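Long-range contact in TLR1789 protein (Thermosynechococcus elongatus, PDB 2X8X), which probably takes part, through this N-terminal run of POTRA domains, in inserting or translocating proteins at the outer membrane as an Omp85-family member: residues L202-A214 / R223-T235. Residues are numbered along the deposited sequence; the frame is centred on the assembly and turned at random.
Sequences LFELGLFEDVQVA and RVNLILNIKERNT. Unlike the reference sequence in segment 223-235: Arg223 (reference Lys).
Gln212 and Asn229 exchange both backbone bonds of an antiparallel hydrogen-bonded pair: Asn229 N meets Gln212 O at 2.8 Å, nearly straight (176°) and in the carbonyl plane. Asp210 with Lys231 and Ala214 with Ile227 repeat the pattern, although Lys231 O accepts Glu209 N at 2.7 Å and, more weakly, Asp210 N. Two consecutive residues facing Lys231 define a classic beta bulge. The hairpin of strands 208-217 and 224-232 belongs to the C-terminal POTRA domain of this fragment, where strand 224-232 lies between 208-217 and 154-161. Beyond the bulge, Arg233 N donates to Leu207 O at 3.0 Å, and the side chain, bent at chi3 (62°), brings NH1 to Gly206 O at 2.8 Å in a bent bond (142°), the oxygen near the guanidinium edge but tilted from its plane. Asp210 OD1 takes Gln212 NE2 through its syn lone pair; OD2 accepts a hydrogen bond from a water that also donates to Asn229 O. The carboxylate of Glu232 is bound elsewhere, by Arg172 N and Thr173 N. On the helix-covered face of Val213, Leu228 and Ile230, Val213 CG2 lies beside Leu228 CD2; from helix 192-205, Leu202 CD1 meets Leu228 CD1 tip to tip at 4.0 Å. At the strand end, Phe208 CD1 approaches Ile230 CG2 obliquely at 3.4 Å.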
loop_
_atom_site.group_PDB
_atom_site.type_symbol
_atom_site.label_atom_id
_atom_site.label_comp_id
_atom_site.label_asym_id
_atom_site.label_seq_id
_atom_site.Cartn_x
_atom_site.Cartn_y
_atom_site.Cartn_z
ATOM N N LEU A 202 -13.170 -31.528 3.160
ATOM C CA LEU A 202 -14.090 -31.939 2.078
ATOM C C LEU A 202 -13.578 -33.264 1.465
ATOM O O LEU A 202 -14.370 -34.177 1.176
ATOM C CB LEU A 202 -14.292 -30.833 1.026
ATOM C CG LEU A 202 -15.060 -29.605 1.590
ATOM C CD1 LEU A 202 -15.072 -28.507 0.496
ATOM C CD2 LEU A 202 -16.485 -29.975 2.135
ATOM N N PHE A 203 -12.274 -33.412 1.333
ATOM C CA PHE A 203 -11.692 -34.692 0.787
ATOM C C PHE A 203 -12.008 -35.869 1.691
ATOM O O PHE A 203 -12.238 -36.983 1.213
ATOM C CB PHE A 203 -10.156 -34.578 0.656
ATOM C CG PHE A 203 -9.511 -35.599 -0.371
ATOM C CD1 PHE A 203 -9.284 -36.942 -0.033
ATOM C CD2 PHE A 203 -9.127 -35.175 -1.680
ATOM C CE1 PHE A 203 -8.735 -37.866 -0.973
ATOM C CE2 PHE A 203 -8.536 -36.091 -2.643
ATOM C CZ PHE A 203 -8.330 -37.453 -2.273
ATOM N N GLU A 204 -11.935 -35.647 2.996
ATOM C CA GLU A 204 -12.090 -36.742 3.989
ATOM C C GLU A 204 -13.538 -37.258 3.978
ATOM O O GLU A 204 -13.803 -38.313 4.510
ATOM C CB GLU A 204 -11.628 -36.297 5.440
ATOM C CG GLU A 204 -10.159 -36.702 5.791
ATOM C CD GLU A 204 -9.345 -35.693 6.630
ATOM O OE1 GLU A 204 -8.096 -35.846 6.687
ATOM O OE2 GLU A 204 -9.911 -34.759 7.241
ATOM N N LEU A 205 -14.465 -36.552 3.341
ATOM C CA LEU A 205 -15.879 -37.052 3.245
ATOM C C LEU A 205 -16.032 -38.187 2.201
ATOM O O LEU A 205 -16.873 -39.049 2.356
ATOM C CB LEU A 205 -16.832 -35.968 2.806
ATOM C CG LEU A 205 -16.964 -34.752 3.771
ATOM C CD1 LEU A 205 -17.891 -33.767 3.152
ATOM C CD2 LEU A 205 -17.529 -35.184 5.063
ATOM N N GLY A 206 -15.222 -38.155 1.150
ATOM C CA GLY A 206 -15.191 -39.307 0.228
ATOM C C GLY A 206 -16.239 -39.189 -0.878
ATOM O O GLY A 206 -16.576 -40.176 -1.503
ATOM N N LEU A 207 -16.753 -37.972 -1.091
ATOM C CA LEU A 207 -17.946 -37.692 -1.890
ATOM C C LEU A 207 -17.628 -37.099 -3.238
ATOM O O LEU A 207 -18.473 -37.224 -4.154
ATOM C CB LEU A 207 -18.795 -36.634 -1.165
ATOM C CG LEU A 207 -19.551 -37.115 0.048
ATOM C CD1 LEU A 207 -20.501 -36.012 0.591
ATOM C CD2 LEU A 207 -20.229 -38.482 -0.217
ATOM N N PHE A 208 -16.463 -36.423 -3.347
ATOM C CA PHE A 208 -16.111 -35.576 -4.494
ATOM C C PHE A 208 -14.883 -36.049 -5.236
ATOM O O PHE A 208 -13.871 -36.369 -4.619
ATOM C CB PHE A 208 -15.890 -34.091 -4.061
ATOM C CG PHE A 208 -16.959 -33.607 -3.154
ATOM C CD1 PHE A 208 -18.298 -33.575 -3.606
ATOM C CD2 PHE A 208 -16.671 -33.314 -1.829
ATOM C CE1 PHE A 208 -19.325 -33.156 -2.759
ATOM C CE2 PHE A 208 -17.679 -32.894 -0.946
ATOM C CZ PHE A 208 -18.990 -32.814 -1.398
ATOM N N GLU A 209 -14.985 -36.057 -6.559
ATOM C CA GLU A 209 -13.869 -36.395 -7.382
ATOM C C GLU A 209 -12.881 -35.237 -7.468
ATOM O O GLU A 209 -11.663 -35.439 -7.567
ATOM C CB GLU A 209 -14.385 -36.857 -8.757
ATOM C CG GLU A 209 -15.306 -38.063 -8.584
ATOM C CD GLU A 209 -15.572 -38.829 -9.885
ATOM O OE1 GLU A 209 -15.268 -38.285 -10.979
ATOM O OE2 GLU A 209 -16.105 -39.976 -9.816
ATOM N N ASP A 210 -13.390 -34.009 -7.390
ATOM C CA ASP A 210 -12.523 -32.843 -7.512
ATOM C C ASP A 210 -13.248 -31.732 -6.827
ATOM O O ASP A 210 -14.488 -31.644 -6.840
ATOM C CB ASP A 210 -12.299 -32.513 -9.005
ATOM C CG ASP A 210 -11.228 -31.386 -9.256
ATOM O OD1 ASP A 210 -10.246 -31.277 -8.473
ATOM O OD2 ASP A 210 -11.379 -30.617 -10.275
ATOM N N VAL A 211 -12.489 -30.894 -6.175
ATOM C CA VAL A 211 -13.039 -29.613 -5.732
ATOM C C VAL A 211 -12.033 -28.555 -6.122
ATOM O O VAL A 211 -10.910 -28.652 -5.686
ATOM C CB VAL A 211 -13.200 -29.582 -4.187
ATOM C CG1 VAL A 211 -13.714 -28.190 -3.760
ATOM C CG2 VAL A 211 -14.102 -30.689 -3.668
ATOM N N GLN A 212 -12.397 -27.540 -6.909
ATOM C CA GLN A 212 -11.473 -26.463 -7.205
ATOM C C GLN A 212 -11.999 -25.125 -6.678
ATOM O O GLN A 212 -13.179 -24.807 -6.779
ATOM C CB GLN A 212 -11.197 -26.341 -8.717
ATOM C CG GLN A 212 -10.349 -27.475 -9.364
ATOM C CD GLN A 212 -8.884 -27.598 -8.809
ATOM O OE1 GLN A 212 -8.207 -26.602 -8.532
ATOM N NE2 GLN A 212 -8.412 -28.845 -8.656
ATOM N N VAL A 213 -11.110 -24.302 -6.154
ATOM C CA VAL A 213 -11.532 -23.017 -5.579
ATOM C C VAL A 213 -11.285 -21.927 -6.617
ATOM O O VAL A 213 -10.217 -21.900 -7.191
ATOM C CB VAL A 213 -10.731 -22.685 -4.292
ATOM C CG1 VAL A 213 -11.131 -21.334 -3.791
ATOM C CG2 VAL A 213 -11.052 -23.679 -3.187
ATOM N N ALA A 214 -12.238 -21.030 -6.858
ATOM C CA ALA A 214 -11.980 -19.890 -7.747
ATOM C C ALA A 214 -12.536 -18.665 -7.038
ATOM O O ALA A 214 -13.510 -18.808 -6.288
ATOM C CB ALA A 214 -12.661 -20.108 -9.066
ATOM N N ARG A 223 -14.133 -6.963 -2.108
ATOM C CA ARG A 223 -14.457 -8.232 -1.449
ATOM C C ARG A 223 -14.551 -9.399 -2.434
ATOM O O ARG A 223 -14.485 -9.173 -3.667
ATOM C CB ARG A 223 -15.742 -8.060 -0.691
ATOM C CG ARG A 223 -15.560 -6.974 0.355
ATOM C CD ARG A 223 -16.723 -6.930 1.278
ATOM N NE ARG A 223 -16.283 -6.344 2.533
ATOM C CZ ARG A 223 -17.057 -6.091 3.588
ATOM N NH1 ARG A 223 -18.362 -6.352 3.561
ATOM N NH2 ARG A 223 -16.506 -5.568 4.680
ATOM N N VAL A 224 -14.704 -10.637 -1.922
ATOM C CA VAL A 224 -14.766 -11.783 -2.874
ATOM C C VAL A 224 -15.947 -12.692 -2.715
ATOM O O VAL A 224 -16.481 -12.881 -1.602
ATOM C CB VAL A 224 -13.478 -12.703 -2.856
ATOM C CG1 VAL A 224 -12.373 -12.029 -3.617
ATOM C CG2 VAL A 224 -13.110 -12.966 -1.472
ATOM N N ASN A 225 -16.322 -13.249 -3.858
ATOM C CA ASN A 225 -17.238 -14.363 -3.971
ATOM C C ASN A 225 -16.371 -15.648 -4.109
ATOM O O ASN A 225 -15.628 -15.835 -5.101
ATOM C CB ASN A 225 -18.241 -14.103 -5.145
ATOM C CG ASN A 225 -19.296 -15.277 -5.363
ATOM O OD1 ASN A 225 -19.447 -16.192 -4.509
ATOM N ND2 ASN A 225 -20.017 -15.242 -6.532
ATOM N N LEU A 226 -16.390 -16.499 -3.081
ATOM C CA LEU A 226 -15.593 -17.739 -3.146
ATOM C C LEU A 226 -16.395 -18.848 -3.896
ATOM O O LEU A 226 -17.502 -19.251 -3.440
ATOM C CB LEU A 226 -15.147 -18.255 -1.769
ATOM C CG LEU A 226 -14.392 -19.584 -1.928
ATOM C CD1 LEU A 226 -12.964 -19.227 -2.048
ATOM C CD2 LEU A 226 -14.546 -20.566 -0.803
ATOM N N ILE A 227 -15.829 -19.356 -4.987
ATOM C CA ILE A 227 -16.565 -20.332 -5.816
ATOM C C ILE A 227 -15.898 -21.658 -5.548
ATOM O O ILE A 227 -14.659 -21.740 -5.619
ATOM C CB ILE A 227 -16.416 -20.081 -7.340
ATOM C CG1 ILE A 227 -16.632 -18.604 -7.756
ATOM C CG2 ILE A 227 -17.280 -21.044 -8.140
ATOM C CD1 ILE A 227 -17.915 -18.006 -7.377
ATOM N N LEU A 228 -16.696 -22.673 -5.218
ATOM C CA LEU A 228 -16.213 -24.058 -5.174
ATOM C C LEU A 228 -16.782 -24.776 -6.406
ATOM O O LEU A 228 -17.991 -24.887 -6.551
ATOM C CB LEU A 228 -16.684 -24.748 -3.906
ATOM C CG LEU A 228 -16.209 -24.313 -2.517
ATOM C CD1 LEU A 228 -16.566 -25.406 -1.502
ATOM C CD2 LEU A 228 -14.692 -23.997 -2.549
ATOM N N ASN A 229 -15.909 -25.264 -7.305
ATOM C CA ASN A 229 -16.314 -25.959 -8.490
ATOM C C ASN A 229 -16.137 -27.420 -8.124
ATOM O O ASN A 229 -14.985 -27.882 -7.880
ATOM C CB ASN A 229 -15.387 -25.588 -9.644
ATOM C CG ASN A 229 -15.651 -24.162 -10.161
ATOM O OD1 ASN A 229 -16.737 -23.880 -10.559
ATOM N ND2 ASN A 229 -14.678 -23.265 -10.048
ATOM N N ILE A 230 -17.260 -28.130 -8.088
ATOM C CA ILE A 230 -17.288 -29.430 -7.465
ATOM C C ILE A 230 -17.761 -30.458 -8.419
ATOM O O ILE A 230 -18.810 -30.262 -9.006
ATOM C CB ILE A 230 -18.271 -29.421 -6.246
ATOM C CG1 ILE A 230 -17.804 -28.441 -5.156
ATOM C CG2 ILE A 230 -18.386 -30.828 -5.639
ATOM C CD1 ILE A 230 -18.921 -28.234 -4.075
ATOM N N LYS A 231 -16.994 -31.554 -8.565
ATOM C CA LYS A 231 -17.407 -32.731 -9.324
ATOM C C LYS A 231 -17.637 -33.883 -8.353
ATOM O O LYS A 231 -16.683 -34.364 -7.752
ATOM C CB LYS A 231 -16.375 -33.085 -10.413
ATOM C CG LYS A 231 -16.062 -31.938 -11.419
ATOM C CD LYS A 231 -15.077 -32.274 -12.559
ATOM C CE LYS A 231 -14.384 -30.938 -12.977
ATOM N NZ LYS A 231 -13.767 -30.860 -14.330
ATOM N N GLU A 232 -18.909 -34.275 -8.174
ATOM C CA GLU A 232 -19.344 -35.352 -7.274
ATOM C C GLU A 232 -19.096 -36.702 -7.931
ATOM O O GLU A 232 -19.104 -36.783 -9.156
ATOM C CB GLU A 232 -20.834 -35.235 -6.947
ATOM C CG GLU A 232 -21.185 -33.967 -6.153
ATOM C CD GLU A 232 -22.648 -33.923 -5.718
ATOM O OE1 GLU A 232 -23.476 -33.322 -6.437
ATOM O OE2 GLU A 232 -22.963 -34.499 -4.653
ATOM N N ARG A 233 -18.845 -37.735 -7.133
ATOM C CA ARG A 233 -18.643 -39.126 -7.661
ATOM C C ARG A 233 -19.998 -39.593 -8.097
ATOM O O ARG A 233 -20.936 -39.482 -7.311
ATOM C CB ARG A 233 -18.274 -40.099 -6.539
ATOM C CG ARG A 233 -16.916 -40.053 -6.009
ATOM C CD ARG A 233 -16.871 -40.759 -4.641
ATOM N NE ARG A 233 -17.224 -42.166 -4.691
ATOM C CZ ARG A 233 -17.792 -42.862 -3.705
ATOM N NH1 ARG A 233 -18.092 -42.323 -2.535
ATOM N NH2 ARG A 233 -18.045 -44.135 -3.902
ATOM N N ASN A 234 -20.142 -40.137 -9.296
ATOM C CA ASN A 234 -21.502 -40.537 -9.744
ATOM C C ASN A 234 -22.167 -41.611 -8.836
ATOM O O ASN A 234 -21.574 -42.072 -7.846
ATOM C CB ASN A 234 -21.514 -40.938 -11.235
ATOM C CG ASN A 234 -22.854 -40.568 -11.961
ATOM O OD1 ASN A 234 -23.464 -39.511 -11.710
ATOM N ND2 ASN A 234 -23.290 -41.451 -12.868
ATOM N N THR A 235 -23.421 -41.937 -9.156
ATOM C CA THR A 235 -24.091 -43.180 -8.738
ATOM C C THR A 235 -23.115 -44.270 -8.220
ATOM O O THR A 235 -22.528 -45.044 -8.999
ATOM C CB THR A 235 -25.008 -43.713 -9.926
ATOM O OG1 THR A 235 -26.020 -42.735 -10.215
ATOM C CG2 THR A 235 -25.671 -45.104 -9.642
HETATM O O HOH W 1 -20.736 -38.060 -4.310
HETATM O O HOH W 2 -13.947 -29.036 -10.234
#